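Fatty Acid Kinase (Fak) B3 protein (Streptococcus pneumoniae, PDB 6CNG) binds a long-chain fatty acid, here linoleic acid, in a buried pocket and may take part in lipid transport or fatty acid metabolism. Local coordinates at residues 180-185 / 293-298; 250-255 / 279-284; 207-212 / 219-224; 30-35 / 283-288. All blocks are in the same frame, centred on the assembly; numbering follows the deposited sequence.

Contact 1 of 4, residues 180-185 / 293-298; sequences FVLAKV and GLLMGY. With EIC (linoleic acid), chain C; ACT (acetate ion), chain I.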
# COMPACT_ATOMS: atom_id res chain seq x y z
N PHE A 180 -0.65 -1.97 10.75
CA PHE A 180 -0.77 -0.52 10.74
C PHE A 180 -0.96 -0.00 12.15
O PHE A 180 -1.44 -0.71 13.03
CB PHE A 180 -1.89 -0.04 9.81
CG PHE A 180 -3.22 -0.64 10.09
CD1 PHE A 180 -3.99 -0.18 11.13
CD2 PHE A 180 -3.71 -1.65 9.28
CE1 PHE A 180 -5.20 -0.72 11.36
CE2 PHE A 180 -4.93 -2.19 9.52
CZ PHE A 180 -5.68 -1.74 10.55
N VAL A 181 -0.53 1.23 12.36
CA VAL A 181 -0.88 1.98 13.56
C VAL A 181 -1.44 3.32 13.14
O VAL A 181 -0.74 4.12 12.50
CB VAL A 181 0.30 2.20 14.49
CG1 VAL A 181 -0.19 2.94 15.71
CG2 VAL A 181 0.93 0.88 14.81
N LEU A 182 -2.65 3.58 13.55
CA LEU A 182 -3.33 4.81 13.19
C LEU A 182 -3.72 5.56 14.44
O LEU A 182 -4.40 5.04 15.31
CB LEU A 182 -4.55 4.48 12.34
CG LEU A 182 -4.35 3.47 11.23
CD1 LEU A 182 -5.65 3.26 10.49
CD2 LEU A 182 -3.29 3.93 10.28
N ALA A 183 -3.31 6.83 14.50
CA ALA A 183 -3.77 7.75 15.51
C ALA A 183 -5.11 8.37 15.16
O ALA A 183 -5.83 8.82 16.05
CB ALA A 183 -2.73 8.84 15.65
N LYS A 184 -5.48 8.39 13.89
CA LYS A 184 -6.78 8.90 13.51
C LYS A 184 -7.31 8.02 12.41
O LYS A 184 -6.55 7.52 11.58
CB LYS A 184 -6.67 10.31 12.96
CG LYS A 184 -6.58 11.35 14.04
CD LYS A 184 -6.01 12.64 13.59
CE LYS A 184 -6.56 13.78 14.43
NZ LYS A 184 -6.90 13.37 15.82
N VAL A 185 -8.62 7.81 12.43
CA VAL A 185 -9.26 6.94 11.44
C VAL A 185 -10.52 7.58 10.90
O VAL A 185 -11.38 6.92 10.31
CB VAL A 185 -9.57 5.56 12.05
CG1 VAL A 185 -8.31 4.90 12.57
CG2 VAL A 185 -10.57 5.70 13.15
N GLY A 293 0.27 8.28 11.01
CA GLY A 293 -0.06 6.93 10.63
C GLY A 293 1.13 6.15 10.12
O GLY A 293 2.13 6.70 9.64
N LEU A 294 1.00 4.83 10.21
CA LEU A 294 2.03 3.91 9.75
C LEU A 294 1.38 2.70 9.11
O LEU A 294 0.45 2.13 9.68
CB LEU A 294 2.85 3.43 10.94
CG LEU A 294 3.74 2.22 10.66
CD1 LEU A 294 4.87 2.56 9.73
CD2 LEU A 294 4.27 1.68 11.96
N LEU A 295 1.88 2.32 7.94
CA LEU A 295 1.47 1.11 7.25
C LEU A 295 2.73 0.32 6.95
O LEU A 295 3.44 0.60 5.99
CB LEU A 295 0.77 1.40 5.93
CG LEU A 295 -0.51 2.20 5.87
CD1 LEU A 295 -1.44 1.51 4.86
CD2 LEU A 295 -1.14 2.37 7.25
N MET A 296 2.97 -0.71 7.74
CA MET A 296 4.21 -1.46 7.67
C MET A 296 3.96 -2.80 6.98
O MET A 296 3.22 -3.63 7.49
CB MET A 296 4.68 -1.66 9.10
CG MET A 296 5.75 -2.62 9.25
SD MET A 296 6.52 -2.50 10.87
CE MET A 296 5.21 -3.13 11.94
N GLY A 297 4.60 -2.99 5.84
CA GLY A 297 4.63 -4.29 5.21
C GLY A 297 5.86 -5.07 5.63
O GLY A 297 6.91 -4.50 5.90
N TYR A 298 5.71 -6.39 5.71
CA TYR A 298 6.81 -7.22 6.19
C TYR A 298 6.69 -8.66 5.71
O TYR A 298 5.62 -9.13 5.33
CB TYR A 298 6.97 -7.17 7.73
CG TYR A 298 5.79 -7.69 8.51
CD1 TYR A 298 4.69 -6.88 8.80
CD2 TYR A 298 5.76 -9.02 8.97
CE1 TYR A 298 3.61 -7.35 9.51
CE2 TYR A 298 4.66 -9.50 9.69
CZ TYR A 298 3.60 -8.67 9.97
OH TYR A 298 2.54 -9.14 10.67
C1 EIC C . -11.06 4.50 -3.36
C2 EIC C . -9.83 4.22 -2.51
C3 EIC C . -10.15 3.71 -1.12
C4 EIC C . -8.92 3.17 -0.43
C5 EIC C . -9.24 2.56 0.92
C6 EIC C . -8.03 1.91 1.57
C7 EIC C . -7.02 2.91 2.15
C8 EIC C . -5.77 2.21 2.63
C9 EIC C . -4.78 3.27 3.07
C10 EIC C . -4.67 3.62 4.33
C11 EIC C . -5.53 3.01 5.43
C12 EIC C . -4.55 2.66 6.55
C13 EIC C . -4.49 1.49 7.15
C14 EIC C . -5.43 0.35 6.81
C15 EIC C . -4.90 -0.49 5.66
C16 EIC C . -5.86 -1.63 5.38
C17 EIC C . -5.47 -2.40 4.15
C18 EIC C . -6.48 -3.49 3.89
O1 EIC C . -11.45 3.68 -4.23
O2 EIC C . -11.69 5.57 -3.18
C ACT I . -11.12 13.82 15.06
O ACT I . -12.12 13.26 14.54
OXT ACT I . -9.90 13.47 14.99
CH3 ACT I . -11.46 15.12 15.89

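Contact 2 of 4, residues 250-255 / 279-284; sequences VMAQRN and LPTSGL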
# COMPACT_ATOMS: atom_id res chain seq x y z
N VAL A 250 8.94 -2.78 4.98
CA VAL A 250 8.71 -1.46 4.39
C VAL A 250 7.71 -0.73 5.28
O VAL A 250 6.56 -1.15 5.40
CB VAL A 250 8.18 -1.56 2.96
CG1 VAL A 250 7.90 -0.21 2.44
CG2 VAL A 250 9.19 -2.25 2.09
N MET A 251 8.16 0.34 5.91
CA MET A 251 7.30 1.18 6.74
C MET A 251 6.92 2.43 5.95
O MET A 251 7.72 3.36 5.80
CB MET A 251 8.05 1.61 8.00
CG MET A 251 8.49 0.53 8.93
SD MET A 251 9.39 1.16 10.35
CE MET A 251 9.94 -0.32 11.14
N ALA A 252 5.69 2.47 5.45
CA ALA A 252 5.11 3.68 4.88
C ALA A 252 4.47 4.51 6.00
O ALA A 252 3.59 4.02 6.70
CB ALA A 252 4.06 3.30 3.85
N GLN A 253 4.89 5.76 6.14
CA GLN A 253 4.47 6.57 7.26
C GLN A 253 4.10 7.98 6.82
O GLN A 253 4.60 8.49 5.82
CB GLN A 253 5.55 6.63 8.34
CG GLN A 253 6.90 7.04 7.84
CD GLN A 253 7.06 8.53 7.74
OE1 GLN A 253 6.49 9.27 8.51
NE2 GLN A 253 7.85 8.99 6.78
N ARG A 254 3.21 8.60 7.60
CA ARG A 254 2.79 9.99 7.44
C ARG A 254 3.21 10.75 8.68
O ARG A 254 2.55 10.67 9.71
CB ARG A 254 1.30 10.10 7.24
CG ARG A 254 0.80 11.51 7.09
CD ARG A 254 1.47 12.23 5.94
NE ARG A 254 1.12 13.64 5.91
CZ ARG A 254 1.71 14.52 5.12
NH1 ARG A 254 2.66 14.15 4.27
NH2 ARG A 254 1.35 15.78 5.20
N ASN A 255 4.29 11.50 8.57
CA ASN A 255 4.77 12.31 9.69
C ASN A 255 4.93 11.45 10.94
O ASN A 255 4.51 11.80 12.03
CB ASN A 255 3.86 13.51 9.95
CG ASN A 255 4.21 14.72 9.09
OD1 ASN A 255 5.37 15.01 8.85
ND2 ASN A 255 3.19 15.41 8.62
N LEU A 279 9.41 4.73 4.02
CA LEU A 279 8.96 5.53 2.88
C LEU A 279 7.84 6.47 3.30
O LEU A 279 7.01 6.13 4.13
CB LEU A 279 8.41 4.66 1.75
CG LEU A 279 9.34 3.63 1.14
CD1 LEU A 279 8.57 2.85 0.12
CD2 LEU A 279 10.51 4.33 0.53
N PRO A 280 7.77 7.65 2.70
CA PRO A 280 6.62 8.50 2.95
C PRO A 280 5.38 7.94 2.25
O PRO A 280 5.46 7.37 1.16
CB PRO A 280 7.06 9.85 2.39
CG PRO A 280 7.99 9.51 1.33
CD PRO A 280 8.64 8.21 1.67
N THR A 281 4.24 8.09 2.89
CA THR A 281 3.01 7.63 2.28
C THR A 281 2.66 8.42 1.03
O THR A 281 3.02 9.60 0.88
CB THR A 281 1.88 7.77 3.30
OG1 THR A 281 2.05 8.99 4.02
CG2 THR A 281 1.91 6.65 4.26
N SER A 282 1.91 7.77 0.13
CA SER A 282 1.30 8.43 -1.00
C SER A 282 0.20 9.37 -0.54
O SER A 282 -0.16 9.44 0.63
CB SER A 282 0.71 7.38 -1.95
OG SER A 282 -0.31 6.64 -1.36
N GLY A 283 -0.37 10.09 -1.50
CA GLY A 283 -1.50 10.96 -1.18
C GLY A 283 -2.68 10.17 -0.66
O GLY A 283 -3.29 10.54 0.33
N LEU A 284 -2.97 9.05 -1.31
CA LEU A 284 -4.06 8.20 -0.89
C LEU A 284 -3.79 7.62 0.48
O LEU A 284 -4.64 7.64 1.36
CB LEU A 284 -4.19 7.09 -1.91
CG LEU A 284 -5.38 6.17 -1.75
CD1 LEU A 284 -5.10 5.12 -0.71
CD2 LEU A 284 -6.61 6.98 -1.42
O HOH W 1 3.55 11.83 2.97

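Contact 3 of 4, residues 207-212 / 219-224; sequences IRMVGK and LELLQK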
# COMPACT_ATOMS: atom_id res chain seq x y z
N ILE A 207 -5.60 7.13 21.84
CA ILE A 207 -5.73 5.72 21.51
C ILE A 207 -5.50 5.52 20.02
O ILE A 207 -6.32 5.96 19.20
CB ILE A 207 -7.08 5.16 21.95
CG1 ILE A 207 -7.19 5.19 23.48
CG2 ILE A 207 -7.27 3.78 21.42
CD1 ILE A 207 -6.09 4.44 24.21
N ARG A 208 -4.41 4.83 19.67
CA ARG A 208 -4.08 4.53 18.28
C ARG A 208 -4.49 3.10 17.97
O ARG A 208 -4.36 2.21 18.81
CB ARG A 208 -2.58 4.71 18.03
CG ARG A 208 -2.05 5.99 18.64
CD ARG A 208 -0.66 6.37 18.18
NE ARG A 208 -0.21 7.57 18.90
CZ ARG A 208 1.06 7.95 19.06
NH1 ARG A 208 2.06 7.23 18.56
NH2 ARG A 208 1.34 9.06 19.75
N MET A 209 -5.04 2.91 16.77
CA MET A 209 -5.49 1.60 16.32
C MET A 209 -4.31 0.79 15.80
O MET A 209 -3.68 1.17 14.82
CB MET A 209 -6.50 1.75 15.20
CG MET A 209 -7.00 0.43 14.69
SD MET A 209 -8.17 0.62 13.37
CE MET A 209 -8.73 -1.05 13.07
N VAL A 210 -4.06 -0.34 16.41
CA VAL A 210 -3.08 -1.29 15.93
C VAL A 210 -3.85 -2.39 15.23
O VAL A 210 -4.72 -3.03 15.82
CB VAL A 210 -2.25 -1.84 17.10
CG1 VAL A 210 -1.29 -2.85 16.62
CG2 VAL A 210 -1.54 -0.72 17.80
N GLY A 211 -3.57 -2.59 13.96
CA GLY A 211 -4.38 -3.51 13.20
C GLY A 211 -3.57 -4.17 12.12
O GLY A 211 -2.40 -3.88 11.91
N LYS A 212 -4.23 -5.09 11.43
CA LYS A 212 -3.64 -5.77 10.31
C LYS A 212 -4.59 -5.75 9.14
O LYS A 212 -5.78 -5.52 9.29
CB LYS A 212 -3.32 -7.23 10.64
CG LYS A 212 -4.50 -8.10 10.93
CD LYS A 212 -4.05 -9.51 11.30
CE LYS A 212 -5.18 -10.53 11.40
NZ LYS A 212 -4.73 -11.89 11.92
N LEU A 219 -9.86 -3.77 7.29
CA LEU A 219 -9.19 -3.42 8.53
C LEU A 219 -9.61 -4.39 9.63
O LEU A 219 -10.80 -4.67 9.80
CB LEU A 219 -9.54 -2.00 8.96
CG LEU A 219 -8.84 -0.90 8.19
CD1 LEU A 219 -9.64 -0.58 6.92
CD2 LEU A 219 -8.71 0.32 9.04
N GLU A 220 -8.65 -4.88 10.40
CA GLU A 220 -8.94 -5.73 11.54
C GLU A 220 -8.14 -5.26 12.74
O GLU A 220 -6.92 -5.13 12.67
CB GLU A 220 -8.64 -7.20 11.23
CG GLU A 220 -8.80 -8.13 12.45
CD GLU A 220 -9.24 -9.56 12.11
OE1 GLU A 220 -9.81 -9.81 11.02
OE2 GLU A 220 -9.03 -10.45 12.98
N LEU A 221 -8.83 -5.05 13.84
CA LEU A 221 -8.20 -4.56 15.04
C LEU A 221 -7.44 -5.66 15.75
O LEU A 221 -7.85 -6.82 15.78
CB LEU A 221 -9.29 -4.05 15.97
CG LEU A 221 -8.81 -3.47 17.28
CD1 LEU A 221 -7.92 -2.31 17.08
CD2 LEU A 221 -10.04 -3.10 18.07
N LEU A 222 -6.32 -5.27 16.35
CA LEU A 222 -5.46 -6.18 17.08
C LEU A 222 -5.19 -5.68 18.48
O LEU A 222 -5.20 -6.45 19.44
CB LEU A 222 -4.11 -6.32 16.39
CG LEU A 222 -4.07 -6.96 15.02
CD1 LEU A 222 -2.66 -7.00 14.55
CD2 LEU A 222 -4.66 -8.33 15.01
N GLN A 223 -4.89 -4.40 18.61
CA GLN A 223 -4.60 -3.82 19.90
C GLN A 223 -5.00 -2.36 19.86
O GLN A 223 -4.98 -1.72 18.80
CB GLN A 223 -3.13 -3.90 20.33
CG GLN A 223 -2.64 -5.28 20.70
CD GLN A 223 -1.27 -5.25 21.35
OE1 GLN A 223 -0.93 -4.30 22.06
NE2 GLN A 223 -0.47 -6.30 21.12
N LYS A 224 -5.40 -1.85 21.00
CA LYS A 224 -5.49 -0.43 21.24
C LYS A 224 -4.29 -0.09 22.11
O LYS A 224 -4.02 -0.79 23.09
CB LYS A 224 -6.80 -0.11 21.95
CG LYS A 224 -8.05 -0.74 21.30
CD LYS A 224 -9.31 -0.66 22.19
CE LYS A 224 -10.29 -1.82 21.95
NZ LYS A 224 -11.35 -1.56 20.91

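Contact 4 of 4, residues 30-35 / 283-288; sequences GCDYRQ and GLCSFY. With EIC (linoleic acid), chain C.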
# COMPACT_ATOMS: atom_id res chain seq x y z
N GLY A 30 -2.12 3.33 -3.95
CA GLY A 30 -1.95 2.64 -2.69
C GLY A 30 -0.55 2.09 -2.47
O GLY A 30 -0.24 1.67 -1.36
N CYS A 31 0.26 2.06 -3.54
CA CYS A 31 1.70 1.84 -3.48
C CYS A 31 2.39 3.18 -3.29
O CYS A 31 2.04 4.17 -3.92
CB CYS A 31 2.19 1.23 -4.80
SG CYS A 31 3.98 1.03 -5.02
N ASP A 32 3.38 3.20 -2.43
CA ASP A 32 4.02 4.45 -2.07
C ASP A 32 5.15 4.85 -3.00
O ASP A 32 5.60 5.99 -2.91
CB ASP A 32 4.54 4.34 -0.64
CG ASP A 32 3.45 3.90 0.33
OD1 ASP A 32 2.47 4.63 0.49
OD2 ASP A 32 3.56 2.81 0.87
N TYR A 33 5.61 3.96 -3.87
CA TYR A 33 6.67 4.28 -4.82
C TYR A 33 6.15 5.21 -5.91
O TYR A 33 5.10 4.97 -6.51
CB TYR A 33 7.18 2.99 -5.49
CG TYR A 33 8.01 2.08 -4.62
CD1 TYR A 33 9.03 2.57 -3.84
CD2 TYR A 33 7.76 0.73 -4.59
CE1 TYR A 33 9.79 1.72 -3.06
CE2 TYR A 33 8.50 -0.12 -3.82
CZ TYR A 33 9.52 0.37 -3.05
OH TYR A 33 10.24 -0.51 -2.28
N ARG A 34 6.91 6.27 -6.19
CA ARG A 34 6.76 6.99 -7.46
C ARG A 34 7.78 6.51 -8.48
O ARG A 34 7.50 6.49 -9.68
CB ARG A 34 6.89 8.50 -7.27
CG ARG A 34 6.27 9.11 -5.99
CD ARG A 34 4.77 9.01 -5.98
NE ARG A 34 4.16 10.07 -5.20
CZ ARG A 34 2.85 10.23 -5.05
NH1 ARG A 34 2.01 9.39 -5.63
NH2 ARG A 34 2.38 11.24 -4.33
N GLN A 35 8.95 6.10 -8.00
CA GLN A 35 9.98 5.47 -8.79
C GLN A 35 10.34 4.17 -8.10
O GLN A 35 10.48 4.14 -6.89
CB GLN A 35 11.26 6.34 -8.82
CG GLN A 35 11.10 7.73 -9.42
CD GLN A 35 12.35 8.60 -9.28
OE1 GLN A 35 12.91 9.05 -10.27
NE2 GLN A 35 12.77 8.83 -8.06
N GLY A 283 -0.37 10.09 -1.50
CA GLY A 283 -1.50 10.96 -1.18
C GLY A 283 -2.68 10.17 -0.66
O GLY A 283 -3.29 10.54 0.33
N LEU A 284 -2.97 9.05 -1.31
CA LEU A 284 -4.06 8.20 -0.89
C LEU A 284 -3.79 7.62 0.48
O LEU A 284 -4.64 7.64 1.36
CB LEU A 284 -4.19 7.09 -1.91
CG LEU A 284 -5.38 6.17 -1.75
CD1 LEU A 284 -5.10 5.12 -0.71
CD2 LEU A 284 -6.61 6.98 -1.42
N CYS A 285 -2.62 7.06 0.65
CA CYS A 285 -2.32 6.45 1.93
C CYS A 285 -2.22 7.49 3.02
O CYS A 285 -2.61 7.23 4.15
CB CYS A 285 -1.06 5.61 1.83
SG CYS A 285 -1.30 4.13 0.81
N SER A 286 -1.71 8.68 2.71
CA SER A 286 -1.71 9.75 3.71
C SER A 286 -3.13 10.12 4.10
O SER A 286 -3.42 10.35 5.26
CB SER A 286 -0.98 10.99 3.17
OG SER A 286 0.30 10.65 2.71
N PHE A 287 -4.02 10.15 3.12
CA PHE A 287 -5.38 10.56 3.38
C PHE A 287 -6.06 9.62 4.34
O PHE A 287 -6.81 10.05 5.22
CB PHE A 287 -6.11 10.56 2.05
CG PHE A 287 -7.56 10.83 2.15
CD1 PHE A 287 -8.02 12.03 2.62
CD2 PHE A 287 -8.46 9.89 1.76
CE1 PHE A 287 -9.36 12.26 2.70
CE2 PHE A 287 -9.80 10.13 1.85
CZ PHE A 287 -10.24 11.31 2.30
N TYR A 288 -5.83 8.34 4.18
CA TYR A 288 -6.55 7.37 4.98
C TYR A 288 -5.82 6.98 6.24
O TYR A 288 -6.45 6.71 7.26
CB TYR A 288 -6.81 6.15 4.15
CG TYR A 288 -8.01 6.34 3.34
CD1 TYR A 288 -9.23 6.56 3.95
CD2 TYR A 288 -7.94 6.31 1.99
CE1 TYR A 288 -10.35 6.72 3.23
CE2 TYR A 288 -9.07 6.47 1.24
CZ TYR A 288 -10.28 6.68 1.87
OH TYR A 288 -11.44 6.85 1.13
C1 EIC C . -11.06 4.50 -3.36
C2 EIC C . -9.83 4.22 -2.51
C3 EIC C . -10.15 3.71 -1.12
C4 EIC C . -8.92 3.17 -0.43
C5 EIC C . -9.24 2.56 0.92
C6 EIC C . -8.03 1.91 1.57
C7 EIC C . -7.02 2.91 2.15
C8 EIC C . -5.77 2.21 2.63
C9 EIC C . -4.78 3.27 3.07
C10 EIC C . -4.67 3.62 4.33
C11 EIC C . -5.53 3.01 5.43
C12 EIC C . -4.55 2.66 6.55
C13 EIC C . -4.49 1.49 7.15
C14 EIC C . -5.43 0.35 6.81
C15 EIC C . -4.90 -0.49 5.66
C16 EIC C . -5.86 -1.63 5.38
C17 EIC C . -5.47 -2.40 4.15
C18 EIC C . -6.48 -3.49 3.89
O1 EIC C . -11.45 3.68 -4.23
O2 EIC C . -11.69 5.57 -3.18

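Contact 1 of 4, residues 180-185 / 293-298
Leu294 and Val181 face each other as a hydrogen-bonded pair of antiparallel strands, and with Phe180 they account for most of the surface buried here. Val181 N donates to Leu294 O at 3.0 Å, and Leu294 N returns a bond of the same length to Val181 O; both donors are tilted by just over 20° from the carbonyl plane they approach. The two side chains leave the same face of the sheet but barely meet, Val181 CG2 and Leu294 CD2 standing 4.5 Å apart.

Phe180 works on the other face, in a non-hydrogen-bonded pair with Leu295. Phe180 CA lies 3.1 Å from Leu294 O in a CA-H...O contact, and Phe180 CB packs on Leu295 CD2 at 3.6 Å. With chi1 at 55°, CG sits between the backbone N and the carbonyl carbon, and the ring leads away from strand 294-298 to lie against the linoleic acid. C14 of the lipid lies over one face of that ring, offset toward the rim and 3.6 Å above the plane. Leu295 reaches the double bond between C12 and C13 of the lipid with its CD2 branch, 3.5 Å from C13. Leu182 completes this face: its CD2 meets Leu295 CD2 at 4.0 Å, while its CD1 turns to the same double bond. This side of the sheet is thus a wall of the fatty acid pocket.

Strand 207-213 flanks strand 176-182 on one side and strand 247-253 flanks strand 294-300 on the other, while helix 228-242 packs against the face that carries Val181.

Contact 2 of 4, residues 250-255 / 279-284
Thr281 packs against the backbone of Gln253 and the side chain of Arg254. Thr281 CB stands 3.8 Å from Gln253 O. The CG2 branch, anti to its own carbonyl carbon, lies against the same carbonyl group, Thr281 CG2 being 3.6 Å from Gln253 O and just as near Gln253 C, and then meets Ala252 CB at 4.0 Å. Thr281 OG1 takes the place between the backbone N and the carbonyl carbon (chi1 40°), where it lies 3.2 Å from Gln253 O and 3.5 Å from Arg254 CB. That hydroxyl also hydrogen-bonds to Ser286 OG. Gln253 O also accepts from Thr281 N at 3.0 Å, which comes from above the carbonyl plane, 44° out of it.

Strands 247-253 and 275-280 are the parallel pair of a beta-alpha-beta unit whose crossover is helix 257-270. Leu279 sits between two bonds in this pairing: Leu279 N donates to Met251 O at 2.8 Å, and its O receives Gln253 N nearly along the C=O axis. Its side chain crosses Val250 obliquely, Leu279 CD1 against Val250 CG1 at 3.9 Å.

Beyond the paired residues the second strand turns into helix 283-289, with Ser282 as N-cap through a bond from Cys285 N to its OG. A water joins Arg254 NH1, at the edge of the guanidinium, to Thr281 O, while salt bridges to Asp68 and Glu291 hold the rest of that arginine head.

Contact 3 of 4, residues 207-212 / 219-224
A classic beta bulge interrupts the hairpin of strands 207-213 and 219-226, with Leu222 and Gln223 both set opposite Val210. Val210 O takes two donors: Leu222 N at 2.8 Å, in the carbonyl plane, and Gln223 N at 3.1 Å, tilted 31° from it. Val210 N closes the hydrogen-bonded pair by donating to Gln223 O. Past the bulge the register is shifted by one residue, and Lys212 and Glu220 form the next hydrogen-bonded pair. The extra residue goes with a strong twist: the two segments run at 126° to each other, well short of antiparallel.

Leu222 packs beside the bulge. Leu222 CB is 3.4 Å from Val210 O, CD1 rests on Gly211 C and Lys212 CB, and Leu222 CD2 meets Lys212 CD at 3.9 Å, the leucine crossing the lysine chain at about a right angle. Lys212, extended beyond CG, runs alongside Glu220, both pointing the same way. Lys212 NZ and Glu220 OE2 stay 4.7 Å apart, so any attraction would be long-range.

Gly211, having no side chain, can bring its CA to 3.1 Å from Glu220 O at the point where the register shifts. Leu219, at the start of the second strand, belongs to the linoleic acid pocket. On that side Met209, its chain straight from CA to CE, slants across Leu221, with Met209 CG 3.8 Å from Leu221 CD1.

Contact 4 of 4, residues 30-35 / 283-288
Cys285 points its SG from the first turn of helix 283-289 into the loop that follows strand 23-28, where it overlaps Gly30 and Asp32. Cys285 SG lies 3.4 Å from Gly30 O and 3.8 Å from Asp32 OD1. A chi1 of -69° sets SG anti to the carbonyl carbon, beside the backbone N, and so brings it toward Gly30 O. The backbone position alone puts Cys285 CB 3.9 Å from Asp32 OD1. Beside it, Leu284 CD1 approaches Gly30 CA at 4.5 Å, a loose contact where the glycine brings no side chain of its own. Leu284 CD1 also faces the lipid, at 4.1 Å from C7 of the linoleic acid.

Farther along the helix, Tyr288 belongs to the pocket proper. Tyr288 CB is 3.3 Å from C10 of the lipid, and CD2 and CE2 follow the chain back toward C3. Phe287 CD2 sits over the centre of one face of the Tyr288 ring, 3.5 Å above the plane, and the lipid lies across the opposite face. The phenol OH is hydrogen-bonded to Ser83, expected by similarity to bind the fatty acid.

Asp32 OD1 accepts from Ser282 N directly before the helix. Arg34 is tied to the first turn through a salt bridge with Asp61, whose carboxylate also takes Gly283 N and Leu284 N; Arg34 NH2 itself stays 4.1 Å from Gly283 N. Two carboxylates thus gather at the amino end of a helix, where its dipole would be expected to stabilise their negative charge, with the arginine balancing part of it.

Contacts 1, 2 and 3 lie on one six-stranded mixed sheet, ordered 219-226, 207-213, 176-182, 294-300, 247-253, 275-280. Contact 1 joins its two middle strands, contact 3 pairs the first two and contact 2 the last two; their centres stand about 9 Å from that of contact 1 and about 18 Å from each other. Along the chain, contact 3 closes before contact 2 opens, and both are nested within the loop closed by contact 1. Contact 4, centred about 6 Å from contact 2, shares Gly283 and Leu284 with it and ties helix 283-289 to the loop after strand 23-28. Contacts 1 and 4 touch the linoleic acid, as does Leu219 of contact 3, so sheet and helix together line its pocket.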